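PDB 1E5E: methionine gamma-lyase, which is a pyridoxal-phosphate-dependent enzyme of the Cys/Met metabolism family, with an aminotransferase-like fold and an assembly of four chains. Local coordinates for residues 64-69 with 252-257; 73-78 with 192-197; 104-109 with 129-134; 263-268 with 305-310; 279-284 with 390-395. All blocks are in the same frame, centred on the assembly; numbering follows the deposited sequence. Where two conformers were deposited one is given.

How the contacts relate
Contacts 1 and 2 share helix 62-75: contact 1 packs its middle against helix 247-257 in a buried, almost wholly apolar seam, and contact 2, partly buried, ties its C-terminal end to the loop 192-197 through an amide, a carboxylate and two waters. They touch through L74 and L257. Contact 4, also buried, meets contact 1 where R263 bonds to G256 O and contact 2 where I192 O pairs with R306 N; it mixes apolar and weak polar contacts. Contact 3, a partly buried parallel strand pair at one edge of the large sheet, is held mainly by backbone bonds. Contact 5, locally buried though about 30 Å from the chain centre, joins the C-terminal helix to a turn through a histidine.

Contact 1 of 5, residues 64-69 with 252-257; sequences VSNLEG and LITRGL
L67 sets both of its methyl groups against I253 on the neighbouring helix, and its CB and CD1 against T254 OG1. Its CG stands anti to the backbone N (chi1 175°), which carries the branch off the flank of helix 62-75 and into the gap between the two helices. L67 CD1 comes 3.8 Å from I253 CG2, while L67 CD2 rests 4.0 Å from I253 CD1, so the isoleucine meets one methyl with its short branch and the other with the end of its long one. A looser touch of 4.5 Å joins L67 CD1 to L257 CD2, one turn further along.

T254 and L67 run past one another in opposite directions, bringing T254 OG1 alongside the leucine chain, 3.5 Å from L67 CB. This is a van der Waals contact: with chi1 at -64° the hydroxyl lies beside its own backbone N, and it bonds weakly with A250 O a turn back. The T254 and N66 side chains cross at about a right angle, with T254 CG2 4.0 Å from N66 ND2. The amide is held from its own helix, since N66 OD1 takes a hydrogen bond from K70 NZ.

No hydrogen bond links the two segments, whose local axes approach to 9.6 Å. On another side of helix 247-257, R255 forms a salt bridge with D216 of the second subunit. The two helices run in the same general direction and cross at 33°, packed through L67, between the subunit interface and the large sheet of a fold-type I PLP enzyme.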
# COMPACT_ATOMS: atom_id res chain seq x y z
N VAL A 64 13.04 -4.70 -4.70
CA VAL A 64 13.55 -5.85 -3.94
C VAL A 64 15.09 -5.81 -3.96
O VAL A 64 15.63 -5.98 -2.88
CB VAL A 64 12.97 -7.20 -4.42
CG1 VAL A 64 13.56 -8.40 -3.69
CG2 VAL A 64 11.43 -7.22 -4.23
N SER A 65 15.73 -5.46 -5.08
CA SER A 65 17.14 -5.32 -5.14
C SER A 65 17.61 -4.22 -4.18
O SER A 65 18.68 -4.41 -3.62
CB SER A 65 17.70 -4.90 -6.53
OG SER A 65 17.27 -5.90 -7.42
N ASN A 66 16.88 -3.13 -4.09
CA ASN A 66 17.31 -2.09 -3.14
C ASN A 66 17.46 -2.69 -1.74
O ASN A 66 18.49 -2.55 -1.08
CB ASN A 66 16.33 -0.90 -3.17
CG ASN A 66 16.77 0.19 -2.21
OD1 ASN A 66 17.93 0.34 -1.82
ND2 ASN A 66 15.80 0.98 -1.80
N LEU A 67 16.43 -3.31 -1.19
CA LEU A 67 16.54 -3.95 0.12
C LEU A 67 17.69 -4.97 0.17
O LEU A 67 18.44 -5.04 1.13
CB LEU A 67 15.26 -4.80 0.35
CG LEU A 67 15.25 -5.63 1.64
CD1 LEU A 67 15.46 -4.64 2.81
CD2 LEU A 67 13.94 -6.42 1.73
N GLU A 68 17.82 -5.83 -0.83
CA GLU A 68 18.86 -6.84 -0.90
C GLU A 68 20.28 -6.30 -0.78
O GLU A 68 21.10 -6.82 0.04
CB GLU A 68 18.68 -7.70 -2.15
CG GLU A 68 17.42 -8.60 -2.09
CD GLU A 68 17.19 -9.27 -3.44
OE1 GLU A 68 17.74 -8.79 -4.46
OE2 GLU A 68 16.50 -10.33 -3.52
N GLY A 69 20.60 -5.23 -1.47
CA GLY A 69 21.94 -4.61 -1.46
C GLY A 69 22.20 -3.97 -0.12
O GLY A 69 23.31 -4.03 0.46
N LEU A 252 8.43 -1.72 2.57
CA LEU A 252 8.14 -1.55 3.98
C LEU A 252 9.29 -2.02 4.87
O LEU A 252 9.61 -1.41 5.92
CB LEU A 252 6.83 -2.27 4.38
CG LEU A 252 5.48 -1.70 4.01
CD1 LEU A 252 4.34 -2.64 4.49
CD2 LEU A 252 5.22 -0.32 4.68
N ILE A 253 10.00 -3.05 4.48
CA ILE A 253 11.15 -3.61 5.19
C ILE A 253 12.29 -2.59 5.11
O ILE A 253 12.85 -2.25 6.14
CB ILE A 253 11.63 -4.97 4.68
CG1 ILE A 253 10.51 -6.03 4.88
CG2 ILE A 253 12.91 -5.42 5.45
CD1 ILE A 253 10.82 -7.32 4.10
N THR A 254 12.50 -2.05 3.91
CA THR A 254 13.50 -0.99 3.76
C THR A 254 13.19 0.18 4.69
O THR A 254 14.10 0.75 5.33
CB THR A 254 13.65 -0.54 2.30
OG1 THR A 254 14.16 -1.68 1.57
CG2 THR A 254 14.67 0.60 2.07
N ARG A 255 11.93 0.58 4.76
CA ARG A 255 11.51 1.65 5.67
C ARG A 255 11.86 1.30 7.12
O ARG A 255 12.40 2.14 7.86
CB ARG A 255 10.02 1.93 5.53
CG ARG A 255 9.48 3.12 6.32
CD ARG A 255 7.97 3.15 6.31
NE ARG A 255 7.34 4.45 6.29
CZ ARG A 255 6.60 4.91 7.30
NH1 ARG A 255 6.45 4.22 8.44
NH2 ARG A 255 5.97 6.09 7.22
N GLY A 256 11.45 0.10 7.52
CA GLY A 256 11.68 -0.44 8.85
C GLY A 256 13.19 -0.54 9.17
O GLY A 256 13.63 -0.22 10.28
N LEU A 257 14.00 -0.93 8.19
CA LEU A 257 15.43 -1.06 8.30
C LEU A 257 16.13 0.24 8.65
O LEU A 257 17.20 0.28 9.30
CB LEU A 257 16.02 -1.56 6.96
CG LEU A 257 17.55 -1.71 6.90
CD1 LEU A 257 18.08 -2.70 7.97
CD2 LEU A 257 18.02 -2.21 5.55

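Contact 2 of 5, residues 73-78 with 192-197; sequences FLEKTE and ITNPVD
N194 offers its amide nitrogen to helix 62-75 close to the C-terminal end of that helix, and E75 is its principal partner. N194 ND2 donates to E75 OE1 at 3.1 Å, reaching the oxygen from above the carboxylate plane, 58° out of it; amide and carboxylate are themselves turned 59° apart. The same nitrogen makes a weak bond to L74 O at 3.0 Å and further weak ones to T193 O and P190 O, so its two hydrogens are spread over several acceptors. A bend at chi2 (-77°) brings E75 OE1 to this amide. The second oxygen of the glutamate, OE2, is held separately by H205 and N185.

Two waters complete the polar network. The first donates to E75 O and to E75 OE1, the latter at 2.9 Å, and accepts from V196 N. The second accepts from K76 NZ and donates to N194 OD1 and to D197 OD2, bridging a lysine and an aspartate whose nearest charged atoms, K76 NZ and D197 OD1, stay 4.5 Å apart.

K76 leaves the helix through a Schellman motif with positive phi, which turns the chain to meet V196. V196 CG2 lies 3.5 Å from E75 O, and its sister methyl V196 CG1 packs 3.7 Å from T77 CG2. The buried polar groups of N194 and E75 are thus matched largely by bent or shared bonds; the grip on both carboxylate oxygens would probably help E75 to stay ionised, and it fastens the helix end to the loop.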
# COMPACT_ATOMS: atom_id res chain seq x y z
N PHE A 73 25.15 -5.46 2.30
CA PHE A 73 26.17 -4.57 2.87
C PHE A 73 26.24 -4.75 4.39
O PHE A 73 27.36 -4.90 4.93
CB PHE A 73 25.92 -3.11 2.49
CG PHE A 73 26.99 -2.19 2.99
CD1 PHE A 73 26.97 -1.72 4.28
CD2 PHE A 73 28.01 -1.82 2.14
CE1 PHE A 73 28.02 -0.93 4.76
CE2 PHE A 73 29.03 -0.98 2.58
CZ PHE A 73 29.03 -0.55 3.90
N LEU A 74 25.08 -4.72 5.06
CA LEU A 74 25.07 -4.86 6.51
C LEU A 74 25.61 -6.20 7.02
O LEU A 74 26.20 -6.21 8.10
CB LEU A 74 23.65 -4.62 7.08
CG LEU A 74 23.18 -3.14 6.89
CD1 LEU A 74 21.69 -3.02 7.20
CD2 LEU A 74 23.98 -2.22 7.81
N GLU A 75 25.48 -7.29 6.27
CA GLU A 75 25.99 -8.58 6.66
C GLU A 75 27.40 -8.88 6.15
O GLU A 75 27.98 -9.95 6.34
CB GLU A 75 25.02 -9.69 6.21
CG GLU A 75 23.76 -9.70 7.10
CD GLU A 75 24.02 -10.36 8.47
OE1 GLU A 75 25.21 -10.50 8.85
OE2 GLU A 75 23.08 -10.70 9.21
N LYS A 76 27.95 -8.00 5.35
CA LYS A 76 29.21 -8.08 4.66
C LYS A 76 29.25 -9.29 3.75
O LYS A 76 30.26 -10.00 3.72
CB LYS A 76 30.37 -8.07 5.68
CG LYS A 76 30.46 -6.81 6.54
CD LYS A 76 31.60 -6.98 7.56
CE LYS A 76 32.02 -5.62 8.08
NZ LYS A 76 32.70 -5.69 9.42
N THR A 77 28.18 -9.55 3.00
CA THR A 77 28.15 -10.70 2.10
C THR A 77 28.19 -10.18 0.67
O THR A 77 27.83 -9.01 0.50
CB THR A 77 26.91 -11.56 2.31
OG1 THR A 77 25.75 -10.75 2.13
CG2 THR A 77 26.93 -12.20 3.71
N GLU A 78 28.56 -10.97 -0.33
CA GLU A 78 28.53 -10.40 -1.68
C GLU A 78 27.09 -10.11 -2.13
O GLU A 78 26.88 -9.25 -2.99
CB GLU A 78 29.09 -11.43 -2.69
CG GLU A 78 30.57 -11.69 -2.35
CD GLU A 78 31.23 -12.71 -3.26
OE1 GLU A 78 30.59 -13.51 -3.96
OE2 GLU A 78 32.48 -12.74 -3.24
N ILE A 192 23.96 -6.81 15.27
CA ILE A 192 24.58 -7.38 16.48
C ILE A 192 25.67 -8.35 16.04
O ILE A 192 26.73 -8.40 16.64
CB ILE A 192 23.50 -8.04 17.37
CG1 ILE A 192 22.70 -6.94 18.11
CG2 ILE A 192 24.12 -9.03 18.34
CD1 ILE A 192 21.60 -7.44 19.01
N THR A 193 25.38 -9.12 15.02
CA THR A 193 26.33 -10.10 14.53
C THR A 193 26.41 -10.18 13.02
O THR A 193 25.38 -10.17 12.34
CB THR A 193 25.92 -11.51 15.03
OG1 THR A 193 26.02 -11.56 16.48
CG2 THR A 193 26.91 -12.56 14.53
N ASN A 194 27.59 -10.37 12.50
CA ASN A 194 27.82 -10.69 11.08
C ASN A 194 28.47 -12.07 11.09
O ASN A 194 29.70 -12.22 11.18
CB ASN A 194 28.75 -9.67 10.41
CG ASN A 194 28.10 -8.31 10.25
OD1 ASN A 194 28.78 -7.28 10.15
ND2 ASN A 194 26.77 -8.21 10.23
N PRO A 195 27.70 -13.15 11.04
CA PRO A 195 28.24 -14.48 11.15
C PRO A 195 29.34 -14.82 10.16
O PRO A 195 30.22 -15.61 10.58
CB PRO A 195 27.04 -15.42 11.06
CG PRO A 195 25.86 -14.52 11.38
CD PRO A 195 26.21 -13.14 10.95
N VAL A 196 29.44 -14.23 8.98
CA VAL A 196 30.51 -14.50 8.05
C VAL A 196 31.87 -14.14 8.65
O VAL A 196 32.85 -14.73 8.20
CB VAL A 196 30.41 -13.79 6.68
CG1 VAL A 196 29.09 -14.18 5.99
CG2 VAL A 196 30.51 -12.27 6.84
N ASP A 197 31.95 -13.24 9.63
CA ASP A 197 33.17 -12.89 10.30
C ASP A 197 33.82 -14.14 10.93
O ASP A 197 35.01 -14.14 11.24
CB ASP A 197 32.97 -11.90 11.45
CG ASP A 197 32.62 -10.49 11.01
OD1 ASP A 197 32.84 -10.16 9.83
OD2 ASP A 197 32.10 -9.73 11.86
O HOH W 1 27.48 -12.05 8.07
O HOH W 2 31.40 -7.19 11.28

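Contact 3 of 5, residues 104-109 with 129-134; sequences LISDEC and VDFINT
I132 overlaps I105 on the next strand, its CD1 lying 3.5 Å from I105 CG2. The I132 CG1 branch stands between the backbone N and the carbonyl carbon (chi1 62°), which folds it toward I105, beside helix 139-143. On the other face of the sheet, L104 and V129 lie side by side and point the same way, L104 CD2 to V129 CG1 being 4.1 Å. F131 follows on that same face, with D107 O at its ring edge and H115 stacked on it.

The strands run parallel and pair L104 with V129 through D107 with I132. S106 N reaches D130 O at 3.0 Å in a virtually straight bond of 178°, and I132 N and D130 N return bonds to S106 O and L104 O. E108 N, bonded to I132 O at 2.8 Å, prolongs the pairing just past the strand ends.

There the D107 carboxylate takes over. D107 OD2 accepts T134 OG1 at 2.8 Å on its anti lone pair and T134 N at 2.9 Å from above the carboxylate plane, 41° out of it. The other oxygen, D107 OD1, closes an Asx turn with C109 N at 2.6 Å and forms a salt bridge to K162. With this many donors around it, D107 is probably ionised, and one aspartate fixes the exits of both strands of this beta-alpha-beta unit.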
# COMPACT_ATOMS: atom_id res chain seq x y z
N LEU A 104 22.60 -33.67 6.12
CA LEU A 104 22.52 -32.43 6.81
C LEU A 104 22.70 -32.56 8.31
O LEU A 104 21.94 -33.28 8.93
CB LEU A 104 21.14 -31.76 6.59
CG LEU A 104 21.03 -30.38 7.27
CD1 LEU A 104 20.41 -29.36 6.32
CD2 LEU A 104 20.17 -30.50 8.53
N ILE A 105 23.60 -31.75 8.86
CA ILE A 105 23.74 -31.69 10.31
C ILE A 105 23.13 -30.37 10.82
O ILE A 105 23.45 -29.27 10.37
CB ILE A 105 25.21 -31.75 10.75
CG1 ILE A 105 25.83 -33.08 10.32
CG2 ILE A 105 25.36 -31.55 12.27
CD1 ILE A 105 27.35 -33.10 10.40
N SER A 106 22.25 -30.49 11.80
CA SER A 106 21.64 -29.34 12.42
C SER A 106 21.69 -29.35 13.94
O SER A 106 21.63 -30.39 14.60
CB SER A 106 20.15 -29.33 12.07
OG SER A 106 19.50 -28.26 12.75
N ASP A 107 21.71 -28.13 14.48
CA ASP A 107 21.66 -28.03 15.94
C ASP A 107 20.23 -28.51 16.20
O ASP A 107 19.36 -28.25 15.36
CB ASP A 107 21.86 -26.67 16.52
CG ASP A 107 22.04 -26.70 18.04
OD1 ASP A 107 21.01 -26.72 18.74
OD2 ASP A 107 23.21 -26.70 18.49
N GLU A 108 20.05 -29.22 17.30
CA GLU A 108 18.72 -29.66 17.68
C GLU A 108 17.88 -28.54 18.25
O GLU A 108 16.67 -28.76 18.37
CB GLU A 108 18.84 -30.75 18.77
CG GLU A 108 19.50 -30.26 20.05
CD GLU A 108 19.64 -31.33 21.14
OE1 GLU A 108 18.75 -32.16 21.43
OE2 GLU A 108 20.65 -31.23 21.86
N CYS A 109 18.47 -27.43 18.72
CA CYS A 109 17.56 -26.40 19.25
C CYS A 109 17.32 -25.35 18.17
O CYS A 109 18.14 -24.41 18.05
CB CYS A 109 18.06 -25.72 20.52
SG CYS A 109 16.82 -24.64 21.28
N VAL A 129 19.37 -36.41 7.89
CA VAL A 129 19.45 -35.35 8.89
C VAL A 129 19.80 -35.86 10.28
O VAL A 129 19.06 -36.71 10.81
CB VAL A 129 18.05 -34.66 9.05
CG1 VAL A 129 18.02 -33.58 10.12
CG2 VAL A 129 17.55 -34.04 7.75
N ASP A 130 20.78 -35.28 10.96
CA ASP A 130 21.02 -35.54 12.37
C ASP A 130 20.90 -34.22 13.14
O ASP A 130 21.45 -33.21 12.72
CB ASP A 130 22.45 -36.07 12.62
CG ASP A 130 22.61 -37.47 12.03
OD1 ASP A 130 21.81 -38.29 12.49
OD2 ASP A 130 23.37 -37.71 11.08
N PHE A 131 20.26 -34.27 14.28
CA PHE A 131 20.10 -33.14 15.16
C PHE A 131 21.09 -33.35 16.32
O PHE A 131 21.02 -34.40 16.97
CB PHE A 131 18.68 -33.09 15.71
CG PHE A 131 17.62 -32.74 14.69
CD1 PHE A 131 17.52 -31.44 14.20
CD2 PHE A 131 16.70 -33.68 14.28
CE1 PHE A 131 16.51 -31.11 13.31
CE2 PHE A 131 15.68 -33.37 13.39
CZ PHE A 131 15.60 -32.07 12.90
N ILE A 132 22.08 -32.48 16.44
CA ILE A 132 23.06 -32.61 17.52
C ILE A 132 23.16 -31.34 18.34
O ILE A 132 22.47 -30.37 18.02
CB ILE A 132 24.45 -32.88 16.91
CG1 ILE A 132 24.89 -31.72 16.03
CG2 ILE A 132 24.47 -34.19 16.13
CD1 ILE A 132 26.36 -31.78 15.62
N ASN A 133 23.97 -31.33 19.39
CA ASN A 133 24.20 -30.11 20.17
C ASN A 133 25.50 -29.54 19.58
O ASN A 133 26.62 -29.96 19.94
CB ASN A 133 24.32 -30.29 21.68
CG ASN A 133 24.33 -28.97 22.45
OD1 ASN A 133 24.59 -27.93 21.85
ND2 ASN A 133 24.04 -28.97 23.76
N THR A 134 25.37 -28.56 18.66
CA THR A 134 26.60 -28.04 18.04
C THR A 134 27.35 -27.17 19.04
O THR A 134 28.50 -26.85 18.79
CB THR A 134 26.34 -27.21 16.78
OG1 THR A 134 25.58 -26.06 17.21
CG2 THR A 134 25.57 -28.01 15.74

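Contact 4 of 5, residues 263-268 with 305-310; sequences RMKAES and MRMYGS. Unlike the reference sequence in segment 305-310: Y308 (reference Ser). With SO4 (sulfate ion), chain D.
M264 and K265 face M307, which was modelled in two conformers, so the details at its end are tentative. In the conformer given, M307 CE rests 3.7 Å from M264 CB, and the M307 and K265 side chains cross at about a right angle, with M307 SD 3.7 Å from K265 CG. The bend at M307 chi3 (-72°) turns the methyl back over the helix surface.

Two residues on, E267 meets S310 through aliphatic carbon: E267 CB and S310 CB are 3.4 Å apart, and the S310 CB is equally close to E267 O. The serine hydroxyl has partners outside the segments, Y210 OH and V376 O.

S268 closes the segment and carries the polar part of the contact. Its OG donates to M264 O at 2.8 Å, one turn back, while the helical S268 N reaches that same oxygen from the opposite face of the carbonyl. G309 N then makes a weak bond of 3.2 Å to S268 OG, bent to 124° at the hydrogen. In return, S268 CA approaches G309 O at 3.4 Å in a CH...O contact. G309 adopts phi 85°, a backbone angle at which a side chain would jam against the preceding carbonyl.

Beyond this seam Y308, which differs from the reference sequence, donates its OH to O4 of a sulfate, probably from the crystallisation liquor, that H298 and K302 also hold. The loop after helix 298-304 thus packs on helix 260-279 through M307 to S310 and leads straight into strand 311-316, while I262 of the second subunit packs on R263 and A266 of the same helix.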
# COMPACT_ATOMS: atom_id res chain seq x y z
N ARG A 263 16.62 1.05 17.09
CA ARG A 263 15.70 0.10 17.71
C ARG A 263 16.47 -1.03 18.43
O ARG A 263 16.23 -1.33 19.61
CB ARG A 263 14.81 -0.56 16.62
CG ARG A 263 13.68 0.33 16.14
CD ARG A 263 12.69 -0.35 15.22
NE ARG A 263 13.19 -0.71 13.89
CZ ARG A 263 13.62 -1.91 13.54
NH1 ARG A 263 13.64 -2.91 14.43
NH2 ARG A 263 14.00 -2.12 12.28
N MET A 264 17.47 -1.58 17.77
CA MET A 264 18.26 -2.66 18.40
C MET A 264 18.95 -2.15 19.68
O MET A 264 18.99 -2.89 20.67
CB MET A 264 19.34 -3.29 17.51
CG MET A 264 18.81 -4.06 16.31
SD MET A 264 17.48 -5.22 16.71
CE MET A 264 18.27 -6.42 17.77
N LYS A 265 19.49 -0.95 19.65
CA LYS A 265 20.13 -0.37 20.80
C LYS A 265 19.11 -0.16 21.92
O LYS A 265 19.37 -0.59 23.02
CB LYS A 265 20.79 1.00 20.55
CG LYS A 265 21.91 0.84 19.53
CD LYS A 265 22.67 2.14 19.27
CE LYS A 265 24.08 1.76 18.81
NZ LYS A 265 24.87 2.98 18.44
N ALA A 266 18.02 0.52 21.58
CA ALA A 266 16.99 0.75 22.58
C ALA A 266 16.42 -0.56 23.10
O ALA A 266 16.22 -0.65 24.32
CB ALA A 266 15.87 1.59 21.96
N GLU A 267 16.21 -1.56 22.22
CA GLU A 267 15.67 -2.82 22.72
C GLU A 267 16.64 -3.61 23.59
O GLU A 267 16.19 -4.29 24.54
CB GLU A 267 15.15 -3.69 21.54
CG GLU A 267 13.95 -3.01 20.89
CD GLU A 267 13.51 -3.44 19.52
OE1 GLU A 267 14.08 -4.39 18.96
OE2 GLU A 267 12.56 -2.79 18.96
N SER A 268 17.92 -3.63 23.29
CA SER A 268 18.97 -4.31 24.05
C SER A 268 19.11 -3.69 25.45
O SER A 268 19.18 -4.38 26.48
CB SER A 268 20.29 -4.19 23.26
OG SER A 268 20.19 -5.04 22.08
N MET A 305 28.55 -11.00 19.59
CA MET A 305 27.48 -10.03 19.62
C MET A 305 27.90 -8.64 20.05
O MET A 305 28.43 -8.47 21.15
CB MET A 305 26.39 -10.57 20.60
CG MET A 305 25.96 -11.99 20.24
SD MET A 305 24.81 -12.76 21.39
CE MET A 305 23.39 -11.69 21.12
N ARG A 306 27.64 -7.61 19.25
CA ARG A 306 28.00 -6.26 19.64
C ARG A 306 27.07 -5.78 20.76
O ARG A 306 27.41 -4.76 21.40
CB ARG A 306 27.91 -5.27 18.48
CG ARG A 306 28.59 -5.79 17.23
CD ARG A 306 28.84 -4.70 16.16
NE ARG A 306 29.68 -5.34 15.12
CZ ARG A 306 29.26 -6.20 14.20
NH1 ARG A 306 27.99 -6.59 14.02
NH2 ARG A 306 30.17 -6.70 13.37
N MET A 307 25.83 -6.29 20.79
CA MET A 307 24.87 -5.95 21.83
C MET A 307 24.29 -7.29 22.28
O MET A 307 24.41 -8.22 21.48
CB MET A 307 23.73 -5.01 21.38
CG MET A 307 24.35 -3.63 21.14
SD MET A 307 23.19 -2.36 20.75
CE MET A 307 22.70 -2.79 19.07
N TYR A 308 23.65 -7.36 23.43
CA TYR A 308 23.16 -8.66 23.86
C TYR A 308 21.74 -8.96 23.42
O TYR A 308 21.22 -10.02 23.81
CB TYR A 308 23.37 -8.82 25.38
CG TYR A 308 24.85 -8.90 25.72
CD1 TYR A 308 25.50 -7.92 26.48
CD2 TYR A 308 25.60 -9.99 25.29
CE1 TYR A 308 26.84 -8.05 26.80
CE2 TYR A 308 26.94 -10.12 25.59
CZ TYR A 308 27.54 -9.14 26.37
OH TYR A 308 28.88 -9.28 26.64
N GLY A 309 21.13 -8.10 22.61
CA GLY A 309 19.84 -8.48 22.02
C GLY A 309 18.66 -8.18 22.94
O GLY A 309 18.85 -7.72 24.06
N SER A 310 17.45 -8.43 22.44
CA SER A 310 16.29 -8.08 23.26
C SER A 310 15.45 -9.31 23.55
O SER A 310 14.40 -9.10 24.15
CB SER A 310 15.52 -6.94 22.60
OG SER A 310 14.67 -7.45 21.58
S SO4 D . 30.16 -7.12 29.13
O1 SO4 D . 29.59 -6.04 30.01
O2 SO4 D . 29.45 -8.42 29.38
O3 SO4 D . 31.62 -7.32 29.51
O4 SO4 D . 30.08 -6.68 27.70

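Contact 5 of 5, residues 279-284 with 390-395; sequences KSHPAV and QGLDAL
A 2.9 Å bond from A283 N to H281 ND1 holds the imidazole of H281 in place for D393 on the helix beside it. Through its other nitrogen the ring donates to D393, H281 NE2 to D393 OD2 measuring 3.1 Å with an angle of 167° at the hydrogen. The carboxylate oxygen lies in the ring plane, although the two flat groups are tilted 37° apart. With ND1 accepting and NE2 donating, the ring is consistent with a neutral histidine; D393 OD1 has its own salt bridge to K389.

L392 covers one face of the same imidazole. Its CB sits 3.6 Å from the ring centroid in a CH-pi contact, and L392 CD1 continues over the base of the ring, 3.7 Å from H281 CG. P282 CD lies over the opposite face, so the ring is sandwiched. L392 also sends CD2 to the methyl of A283, 4.1 Å from A283 CB, and L395 CD2 lies 4.2 Å from A283 CB.

The type I turn from H281 to V284 links helix 260-279 to strand 284-288, and the C-terminal helix 381-396 lies against it, with L316 of strand 311-316 and L326 of helix 319-328 packing on L392.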
# COMPACT_ATOMS: atom_id res chain seq x y z
N LYS A 279 15.49 -11.88 36.95
CA LYS A 279 16.43 -12.77 37.61
C LYS A 279 16.32 -12.66 39.13
O LYS A 279 16.53 -13.64 39.85
CB LYS A 279 17.82 -12.43 37.11
CG LYS A 279 18.94 -13.12 37.87
CD LYS A 279 20.28 -12.46 37.49
CE LYS A 279 20.99 -13.31 36.46
NZ LYS A 279 22.03 -14.19 37.09
N SER A 280 15.98 -11.50 39.65
CA SER A 280 15.95 -11.44 41.12
C SER A 280 14.56 -11.57 41.70
O SER A 280 14.39 -11.34 42.89
CB SER A 280 16.67 -10.14 41.46
OG SER A 280 15.70 -9.12 41.34
N HIS A 281 13.58 -11.93 40.89
CA HIS A 281 12.22 -12.11 41.35
C HIS A 281 12.06 -13.52 41.93
O HIS A 281 12.39 -14.50 41.29
CB HIS A 281 11.19 -11.92 40.24
CG HIS A 281 9.83 -11.69 40.82
ND1 HIS A 281 9.08 -12.75 41.27
CD2 HIS A 281 9.13 -10.57 41.07
CE1 HIS A 281 7.94 -12.32 41.79
NE2 HIS A 281 7.95 -11.00 41.66
N PRO A 282 11.49 -13.62 43.11
CA PRO A 282 11.33 -14.92 43.77
C PRO A 282 10.46 -15.91 43.02
O PRO A 282 10.69 -17.12 43.21
CB PRO A 282 10.75 -14.58 45.14
CG PRO A 282 10.88 -13.11 45.31
CD PRO A 282 11.03 -12.48 43.94
N ALA A 283 9.56 -15.53 42.11
CA ALA A 283 8.80 -16.54 41.36
C ALA A 283 9.58 -17.17 40.21
O ALA A 283 9.11 -18.13 39.59
CB ALA A 283 7.53 -15.92 40.78
N VAL A 284 10.77 -16.65 39.92
CA VAL A 284 11.51 -17.05 38.73
C VAL A 284 12.62 -18.01 39.09
O VAL A 284 13.46 -17.73 39.93
CB VAL A 284 12.09 -15.83 37.97
CG1 VAL A 284 12.95 -16.23 36.77
CG2 VAL A 284 10.93 -14.94 37.49
N GLN A 390 3.45 -6.64 38.69
CA GLN A 390 2.08 -6.91 39.08
C GLN A 390 1.74 -8.35 38.69
O GLN A 390 1.09 -9.05 39.48
CB GLN A 390 1.03 -5.95 38.52
CG GLN A 390 0.91 -5.80 37.02
CD GLN A 390 -0.04 -6.77 36.36
OE1 GLN A 390 -0.90 -7.30 37.08
NE2 GLN A 390 0.11 -7.05 35.06
N GLY A 391 2.13 -8.78 37.51
CA GLY A 391 1.82 -10.12 37.03
C GLY A 391 2.45 -11.16 37.97
O GLY A 391 1.79 -12.14 38.31
N LEU A 392 3.74 -11.02 38.23
CA LEU A 392 4.47 -11.95 39.09
C LEU A 392 4.02 -11.93 40.55
O LEU A 392 3.79 -13.00 41.16
CB LEU A 392 5.98 -11.68 39.02
CG LEU A 392 6.64 -12.07 37.68
CD1 LEU A 392 8.07 -11.57 37.60
CD2 LEU A 392 6.58 -13.58 37.51
N ASP A 393 3.84 -10.76 41.15
CA ASP A 393 3.39 -10.67 42.53
C ASP A 393 2.08 -11.43 42.69
O ASP A 393 2.00 -12.20 43.65
CB ASP A 393 3.25 -9.23 43.01
CG ASP A 393 4.62 -8.63 43.28
OD1 ASP A 393 4.67 -7.47 43.75
OD2 ASP A 393 5.65 -9.30 42.98
N ALA A 394 1.12 -11.27 41.80
CA ALA A 394 -0.15 -11.96 41.83
C ALA A 394 -0.03 -13.48 41.79
O ALA A 394 -0.73 -14.26 42.43
CB ALA A 394 -0.94 -11.56 40.59
N LEU A 395 0.90 -13.96 40.97
CA LEU A 395 1.25 -15.36 40.91
C LEU A 395 1.56 -15.84 42.32
O LEU A 395 1.06 -16.87 42.75
CB LEU A 395 2.54 -15.47 40.09
CG LEU A 395 2.75 -16.67 39.19
CD1 LEU A 395 1.59 -16.78 38.22
CD2 LEU A 395 4.08 -16.52 38.46